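ColD (Escherichia coli, PDB 3GR9) removes, in its natural form, the C3'-hydroxyl of GDP-4-keto-6-deoxy-D-mannose for L-colitose biosynthesis with a pyridoxal-phosphate cofactor, and is here engineered toward aminotransferase activity. Local coordinates at residues S59-L64 against G198-D203; G80-V85 against G101-F106; K130-V135 against I156-D161. The protein carries 2 engineered substitutions. All blocks are in the same frame, centred on the assembly; numbering follows the deposited sequence.

In the fold
All three contacts belong to the large mixed sheet of the cofactor-binding domain. Contacts 2 and 3 each join the two strands of a beta-alpha-beta unit, and their centres lie about 10 Å apart. Their inner strands are neighbours, joined by Ile84 N to Ala131 O and Leu133 N to Ile84 O, both 2.8 Å, and Leu133 packs on Ile83 and Val85. Contact 1, centred about 13 Å from contact 3, brings a helix against the antiparallel strand near the other edge. Asn62 ND2 of its helix probably donates to Asp161 OD2 of contact 3, 2.8 Å away. Gly198 and the side chain of Asp161 lie about 10 and 9 Å from bound 2-oxoglutarate, whereas contact 2 is remote.

Contact 1. Residues S59-L64 against G198-D203; sequences STANLL and GCIVTD
Ala61 and Leu64, one helical turn apart, form the apolar surface on which Ile200 of the strand rests. The methyl of Ala61 does most of the work on the helix side: its CB is 3.9 Å from Ile200 CG1. One turn further along the same helix face, Leu64 touches through the root of its side chain, with CB 3.8 Å from Ile200 CD1. That last distance is doubtful, since CD1 is modelled too close to the carbonyl of Ala61 for its exact place to be trusted. Ile200 faces the helix with its CG1 branch beside its own backbone N (chi1 -40°), which carries the ethyl arm across, while CG2 is anti to that nitrogen.

A second kind of contact is between side chain and main chain. Ala61 CB also meets the strand backbone, 4.1 Å from Cys199 N. Next to it Gly198 puts no side chain between strand and helix, and the CA atoms of Ala61 and Gly198 come within 5.8 Å.

Helix 59-64 and strand 198-202 run in roughly the same direction, their axes 33° apart and 7.0 Å at closest approach. This is a helix laid on the central sheet of a fold type I pyridoxal-phosphate enzyme, against the strand that runs antiparallel to both its neighbours, strands 51-55 and 181-185.

Polar groups of the helix look elsewhere. Near its N-terminal end Ser59 OG is hydrogen-bonded to a phosphate oxygen of the cofactor carried by the engineered, modified Lys190, and also to Thr92 OG1, while Asn62 OD1 pairs with Thr183 OG1. Leu211 of helix 205-215 packs against Ile200, and Asn250 of the second subunit packs on Ser59 and Thr60.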
# COMPACT_ATOMS: atom_id res chain seq x y z
N SER B 59 -8.56 0.72 0.66
CA SER B 59 -7.88 0.14 1.80
C SER B 59 -6.77 1.03 2.33
O SER B 59 -6.68 1.33 3.51
CB SER B 59 -7.33 -1.23 1.42
OG SER B 59 -8.39 -2.02 0.88
N THR B 60 -5.86 1.44 1.47
CA THR B 60 -4.78 2.25 1.98
C THR B 60 -5.26 3.61 2.46
O THR B 60 -4.70 4.20 3.39
CB THR B 60 -3.57 2.28 1.05
OG1 THR B 60 -3.98 2.65 -0.27
CG2 THR B 60 -3.03 0.88 1.00
N ALA B 61 -6.37 4.04 1.89
CA ALA B 61 -6.95 5.29 2.31
C ALA B 61 -7.41 5.17 3.75
O ALA B 61 -7.42 6.16 4.48
CB ALA B 61 -8.10 5.65 1.41
N ASN B 62 -7.84 3.97 4.14
CA ASN B 62 -8.30 3.70 5.51
C ASN B 62 -7.08 3.64 6.41
O ASN B 62 -7.10 4.17 7.51
CB ASN B 62 -9.13 2.40 5.65
CG ASN B 62 -10.56 2.55 5.16
OD1 ASN B 62 -10.97 3.61 4.72
ND2 ASN B 62 -11.31 1.47 5.23
N LEU B 63 -6.01 3.02 5.92
CA LEU B 63 -4.74 2.93 6.65
C LEU B 63 -4.27 4.32 7.02
O LEU B 63 -3.95 4.63 8.17
CB LEU B 63 -3.69 2.30 5.74
CG LEU B 63 -2.27 2.16 6.27
CD1 LEU B 63 -2.29 1.64 7.68
CD2 LEU B 63 -1.50 1.19 5.38
N LEU B 64 -4.20 5.16 6.01
CA LEU B 64 -3.81 6.54 6.14
C LEU B 64 -4.79 7.33 6.98
O LEU B 64 -4.38 8.05 7.91
CB LEU B 64 -3.62 7.14 4.75
CG LEU B 64 -2.10 7.16 4.46
CD1 LEU B 64 -1.37 5.79 4.54
CD2 LEU B 64 -1.81 7.81 3.13
N GLY B 198 -8.09 4.82 -4.36
CA GLY B 198 -8.77 5.24 -3.15
C GLY B 198 -8.57 6.74 -2.93
O GLY B 198 -7.63 7.35 -3.45
N CYS B 199 -9.45 7.34 -2.13
CA CYS B 199 -9.39 8.77 -1.87
C CYS B 199 -9.80 9.18 -0.46
O CYS B 199 -10.81 8.70 0.08
CB CYS B 199 -10.31 9.49 -2.86
SG CYS B 199 -9.79 11.19 -3.23
N ILE B 200 -9.05 10.09 0.11
CA ILE B 200 -9.36 10.61 1.42
C ILE B 200 -9.67 12.09 1.28
O ILE B 200 -8.81 12.88 0.90
CB ILE B 200 -8.14 10.62 2.33
CG1 ILE B 200 -7.29 9.37 2.16
CG2 ILE B 200 -8.56 10.87 3.75
CD1 ILE B 200 -6.75 8.84 3.46
N VAL B 201 -10.84 12.50 1.71
CA VAL B 201 -11.06 13.92 1.68
C VAL B 201 -11.02 14.42 3.12
O VAL B 201 -11.00 13.62 4.08
CB VAL B 201 -12.35 14.33 0.94
CG1 VAL B 201 -12.37 13.71 -0.46
CG2 VAL B 201 -13.59 13.96 1.72
N THR B 202 -10.93 15.74 3.23
CA THR B 202 -10.87 16.46 4.50
C THR B 202 -10.88 17.96 4.20
O THR B 202 -10.58 18.41 3.10
CB THR B 202 -9.64 16.06 5.36
OG1 THR B 202 -9.89 16.31 6.76
CG2 THR B 202 -8.42 16.84 4.96
N ASP B 203 -11.24 18.74 5.19
CA ASP B 203 -11.31 20.17 5.04
C ASP B 203 -10.28 20.68 6.03
O ASP B 203 -10.06 21.90 6.15
CB ASP B 203 -12.73 20.61 5.46
CG ASP B 203 -13.74 20.47 4.36
OD1 ASP B 203 -13.45 20.96 3.24
OD2 ASP B 203 -14.79 19.82 4.57

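Contact 2. Residues G80-V85 against G101-F106; sequences GDEIIV and GLRVKF
Val85 CG2 lies over one face of the Phe106 ring, a CH-pi contact 4.2 Å from the centroid and 27° off the ring normal. Val104 CG1 comes onto that same face nearer the rim, so two valines, one from each strand, share it; the two methyls are modelled too close together, which leaves their exact placing doubtful. The ring also packs on Phe340 and Leu341. On the same side of the sheet, Ile83 CG2 crosses to Leu102 CB at 3.8 Å.

The backbones are tied as a parallel ladder in which Ile83 bonds through both its N and its O and Val85 through its N: Ile83 N donates to Arg103 O at 3.0 Å, Lys105 N to Ile83 O, and Val85 N to Lys105 O. Arg103 N closes on Asp81 O at 2.8 Å, and Gly80 N reaches Gly101 O ahead of the strands. The two strands are the ends of a beta-alpha-beta crossover, with helix 91-99 packed over Ile83, Val85 and Val104. Gly101, at positive phi, is the C-prime residue of the Schellman motif that ends this helix and lets the chain turn into strand 103-107.

The face bearing Glu82, Ile84, Arg103 and Lys105 is of a different character. Lys105 CB lies 3.8 Å from Ile84 CG1, the two side chains side by side. Lys105 then bends at its third torsion (chi3 -76°), which brings its NZ within 3.9 Å of Glu82 OE1 in a long salt bridge. The carboxylate is hydrogen-bonded to Ser128 and Thr129 as well. Arg103 leads its guanidinium away to a salt bridge with Asp351.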
# COMPACT_ATOMS: atom_id res chain seq x y z
N GLY B 80 -4.27 2.32 22.52
CA GLY B 80 -5.13 1.94 23.62
C GLY B 80 -6.38 2.76 23.52
O GLY B 80 -7.40 2.43 24.15
N ASP B 81 -6.38 3.81 22.71
CA ASP B 81 -7.61 4.59 22.62
C ASP B 81 -8.79 3.78 22.15
O ASP B 81 -8.62 2.83 21.38
CB ASP B 81 -7.44 5.85 21.79
CG ASP B 81 -6.68 6.90 22.52
OD1 ASP B 81 -6.29 6.57 23.67
OD2 ASP B 81 -6.52 8.04 22.02
N GLU B 82 -9.97 4.13 22.62
CA GLU B 82 -11.15 3.40 22.19
C GLU B 82 -11.79 3.99 20.95
O GLU B 82 -12.09 5.17 20.90
CB GLU B 82 -12.18 3.34 23.33
CG GLU B 82 -13.33 2.32 23.14
CD GLU B 82 -14.58 2.70 23.91
OE1 GLU B 82 -14.56 2.70 25.17
OE2 GLU B 82 -15.58 3.08 23.27
N ILE B 83 -12.02 3.17 19.93
CA ILE B 83 -12.74 3.64 18.74
C ILE B 83 -13.92 2.65 18.50
O ILE B 83 -13.75 1.42 18.59
CB ILE B 83 -11.84 3.63 17.50
CG1 ILE B 83 -12.71 3.54 16.25
CG2 ILE B 83 -10.92 2.41 17.56
CD1 ILE B 83 -11.99 3.93 14.95
N ILE B 84 -15.12 3.18 18.23
CA ILE B 84 -16.27 2.33 17.96
C ILE B 84 -16.48 2.08 16.46
O ILE B 84 -16.34 2.98 15.64
CB ILE B 84 -17.54 2.93 18.46
CG1 ILE B 84 -17.73 2.62 19.93
CG2 ILE B 84 -18.69 2.48 17.60
CD1 ILE B 84 -17.95 3.88 20.71
N VAL B 85 -16.87 0.85 16.13
CA VAL B 85 -17.12 0.45 14.75
C VAL B 85 -18.25 -0.54 14.68
O VAL B 85 -18.62 -1.17 15.64
CB VAL B 85 -15.92 -0.26 14.20
CG1 VAL B 85 -14.73 0.70 14.20
CG2 VAL B 85 -15.58 -1.48 15.07
N GLY B 101 -2.83 -0.40 17.11
CA GLY B 101 -3.06 -0.72 18.53
C GLY B 101 -4.22 -0.03 19.24
O GLY B 101 -4.15 0.31 20.41
N LEU B 102 -5.32 0.20 18.54
CA LEU B 102 -6.45 0.85 19.18
C LEU B 102 -7.32 -0.24 19.75
O LEU B 102 -7.22 -1.46 19.44
CB LEU B 102 -7.21 1.76 18.21
CG LEU B 102 -6.35 2.98 17.77
CD1 LEU B 102 -6.62 3.32 16.31
CD2 LEU B 102 -6.45 4.24 18.68
N ARG B 103 -8.15 0.18 20.68
CA ARG B 103 -8.99 -0.80 21.34
C ARG B 103 -10.34 -0.69 20.61
O ARG B 103 -10.88 0.42 20.43
CB ARG B 103 -8.92 -0.46 22.84
CG ARG B 103 -10.15 -0.70 23.63
CD ARG B 103 -9.82 -1.69 24.68
NE ARG B 103 -11.05 -2.37 25.06
CZ ARG B 103 -11.09 -3.50 25.75
NH1 ARG B 103 -9.97 -4.11 26.11
NH2 ARG B 103 -12.26 -4.05 26.04
N VAL B 104 -10.78 -1.77 19.98
CA VAL B 104 -12.04 -1.70 19.20
C VAL B 104 -13.32 -2.12 19.92
O VAL B 104 -13.42 -3.21 20.51
CB VAL B 104 -11.96 -2.55 17.88
CG1 VAL B 104 -13.17 -2.32 16.98
CG2 VAL B 104 -10.64 -2.39 17.17
N LYS B 105 -14.34 -1.28 19.80
CA LYS B 105 -15.61 -1.68 20.40
C LYS B 105 -16.60 -1.90 19.29
O LYS B 105 -16.99 -0.99 18.54
CB LYS B 105 -16.16 -0.60 21.30
CG LYS B 105 -17.55 -0.92 21.73
CD LYS B 105 -17.98 0.03 22.84
CE LYS B 105 -17.31 -0.39 24.16
NZ LYS B 105 -17.71 0.48 25.29
N PHE B 106 -17.03 -3.13 19.15
CA PHE B 106 -17.97 -3.40 18.10
C PHE B 106 -19.40 -3.12 18.54
O PHE B 106 -19.78 -3.33 19.69
CB PHE B 106 -17.87 -4.85 17.71
CG PHE B 106 -16.65 -5.17 16.93
CD1 PHE B 106 -16.67 -5.07 15.56
CD2 PHE B 106 -15.51 -5.59 17.56
CE1 PHE B 106 -15.60 -5.46 14.82
CE2 PHE B 106 -14.43 -5.98 16.83
CZ PHE B 106 -14.47 -5.89 15.45

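Contact 3. Residues K130-V135 against I156-D161; sequences KAILTV and IILLED
Thr134 packs tightly against the Leu158-Glu160 part of the opposing strand. Its N and its OG1 grip Leu159 O from opposite faces of the carbonyl plane, at 2.7 and 2.8 Å; the hydroxyl can do so because it sits between the backbone N and the carbonyl carbon (chi1 68°). The other branch, CG2, crosses Leu158 CD1 at about a right angle with only 3.4 Å between them, tighter than usual, while Glu160 CB runs beside OG1. Val135 CG2 likewise lies alongside Asp161 CB at 3.4 Å.

At the start of both strands the side chains meet more loosely, and the partly exposed Lys130, Ile156 and Ile157 mark the solvent side. Ile132 CG1 and Ile156 CG2 are 4.1 Å apart, and Ala131 CB and Ile157 CB 4.0 Å. The side chain of Lys130 sets out away from the other strand, leaving its carbonyl to accept from Ile157 N.

The pair forms the two strands of a beta-alpha-beta unit whose helix 144-151 covers Thr134 and Glu160. Strand 82-86 continues the sheet beyond 129-135; strand 181-185 does so beyond 157-161, where Met181 packs on Leu159 and Thr183 on Asp161.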
# COMPACT_ATOMS: atom_id res chain seq x y z
N LYS B 130 -13.08 7.59 22.15
CA LYS B 130 -12.26 8.63 21.53
C LYS B 130 -12.61 8.93 20.08
O LYS B 130 -12.35 10.05 19.55
CB LYS B 130 -10.79 8.22 21.59
CG LYS B 130 -9.88 9.34 22.14
CD LYS B 130 -10.35 9.85 23.50
CE LYS B 130 -9.25 9.68 24.56
NZ LYS B 130 -8.31 10.87 24.55
N ALA B 131 -13.23 7.93 19.45
CA ALA B 131 -13.66 8.06 18.06
C ALA B 131 -14.75 7.09 17.65
O ALA B 131 -14.86 5.95 18.18
CB ALA B 131 -12.46 7.95 17.10
N ILE B 132 -15.52 7.51 16.65
CA ILE B 132 -16.56 6.67 16.04
C ILE B 132 -16.26 6.51 14.56
O ILE B 132 -16.35 7.47 13.82
CB ILE B 132 -17.94 7.28 16.11
CG1 ILE B 132 -18.25 7.69 17.54
CG2 ILE B 132 -18.96 6.28 15.57
CD1 ILE B 132 -19.67 7.42 17.95
N LEU B 133 -15.98 5.28 14.14
CA LEU B 133 -15.70 4.99 12.73
C LEU B 133 -16.95 4.46 12.07
O LEU B 133 -17.24 3.27 12.08
CB LEU B 133 -14.60 3.92 12.61
CG LEU B 133 -14.30 3.54 11.17
CD1 LEU B 133 -14.60 4.75 10.30
CD2 LEU B 133 -12.88 3.04 10.96
N THR B 134 -17.72 5.35 11.48
CA THR B 134 -18.94 4.93 10.83
C THR B 134 -18.69 4.37 9.43
O THR B 134 -17.68 4.64 8.80
CB THR B 134 -19.86 6.10 10.69
OG1 THR B 134 -19.29 7.03 9.76
CG2 THR B 134 -19.97 6.78 12.03
N VAL B 135 -19.62 3.57 8.96
CA VAL B 135 -19.50 3.02 7.64
C VAL B 135 -20.84 3.15 6.88
O VAL B 135 -21.87 2.74 7.39
CB VAL B 135 -18.99 1.57 7.70
CG1 VAL B 135 -19.14 0.84 6.33
CG2 VAL B 135 -17.51 1.57 8.16
N ILE B 156 -15.14 13.98 20.54
CA ILE B 156 -15.14 12.61 20.05
C ILE B 156 -15.02 12.54 18.54
O ILE B 156 -15.89 13.04 17.84
CB ILE B 156 -16.44 11.90 20.46
CG1 ILE B 156 -16.56 11.86 21.97
CG2 ILE B 156 -16.49 10.52 19.86
CD1 ILE B 156 -17.60 10.96 22.46
N ILE B 157 -13.96 11.93 18.03
CA ILE B 157 -13.83 11.88 16.57
C ILE B 157 -14.83 11.19 15.67
O ILE B 157 -15.35 10.13 16.00
CB ILE B 157 -12.42 11.83 16.01
CG1 ILE B 157 -11.48 12.67 16.87
CG2 ILE B 157 -12.40 12.36 14.60
CD1 ILE B 157 -10.15 11.99 17.17
N LEU B 158 -15.15 11.82 14.54
CA LEU B 158 -16.07 11.20 13.58
C LEU B 158 -15.40 10.90 12.25
O LEU B 158 -14.84 11.76 11.58
CB LEU B 158 -17.38 11.98 13.36
CG LEU B 158 -18.31 11.24 12.38
CD1 LEU B 158 -18.47 9.75 12.80
CD2 LEU B 158 -19.66 11.95 12.25
N LEU B 159 -15.47 9.65 11.84
CA LEU B 159 -14.89 9.26 10.57
C LEU B 159 -15.86 8.32 9.83
O LEU B 159 -16.67 7.64 10.45
CB LEU B 159 -13.60 8.51 10.82
CG LEU B 159 -12.57 9.05 11.80
CD1 LEU B 159 -11.65 7.84 11.96
CD2 LEU B 159 -11.77 10.21 11.16
N GLU B 160 -15.73 8.27 8.52
CA GLU B 160 -16.59 7.38 7.77
C GLU B 160 -15.88 6.62 6.67
O GLU B 160 -15.27 7.21 5.79
CB GLU B 160 -17.78 8.13 7.17
CG GLU B 160 -17.96 9.56 7.60
CD GLU B 160 -18.90 10.31 6.67
OE1 GLU B 160 -19.68 9.64 5.96
OE2 GLU B 160 -18.85 11.55 6.63
N ASP B 161 -15.99 5.31 6.72
CA ASP B 161 -15.48 4.50 5.65
C ASP B 161 -16.65 4.63 4.67
O ASP B 161 -17.69 4.01 4.85
CB ASP B 161 -15.29 3.05 6.09
CG ASP B 161 -14.81 2.15 4.97
OD1 ASP B 161 -15.16 2.39 3.81
OD2 ASP B 161 -14.10 1.18 5.26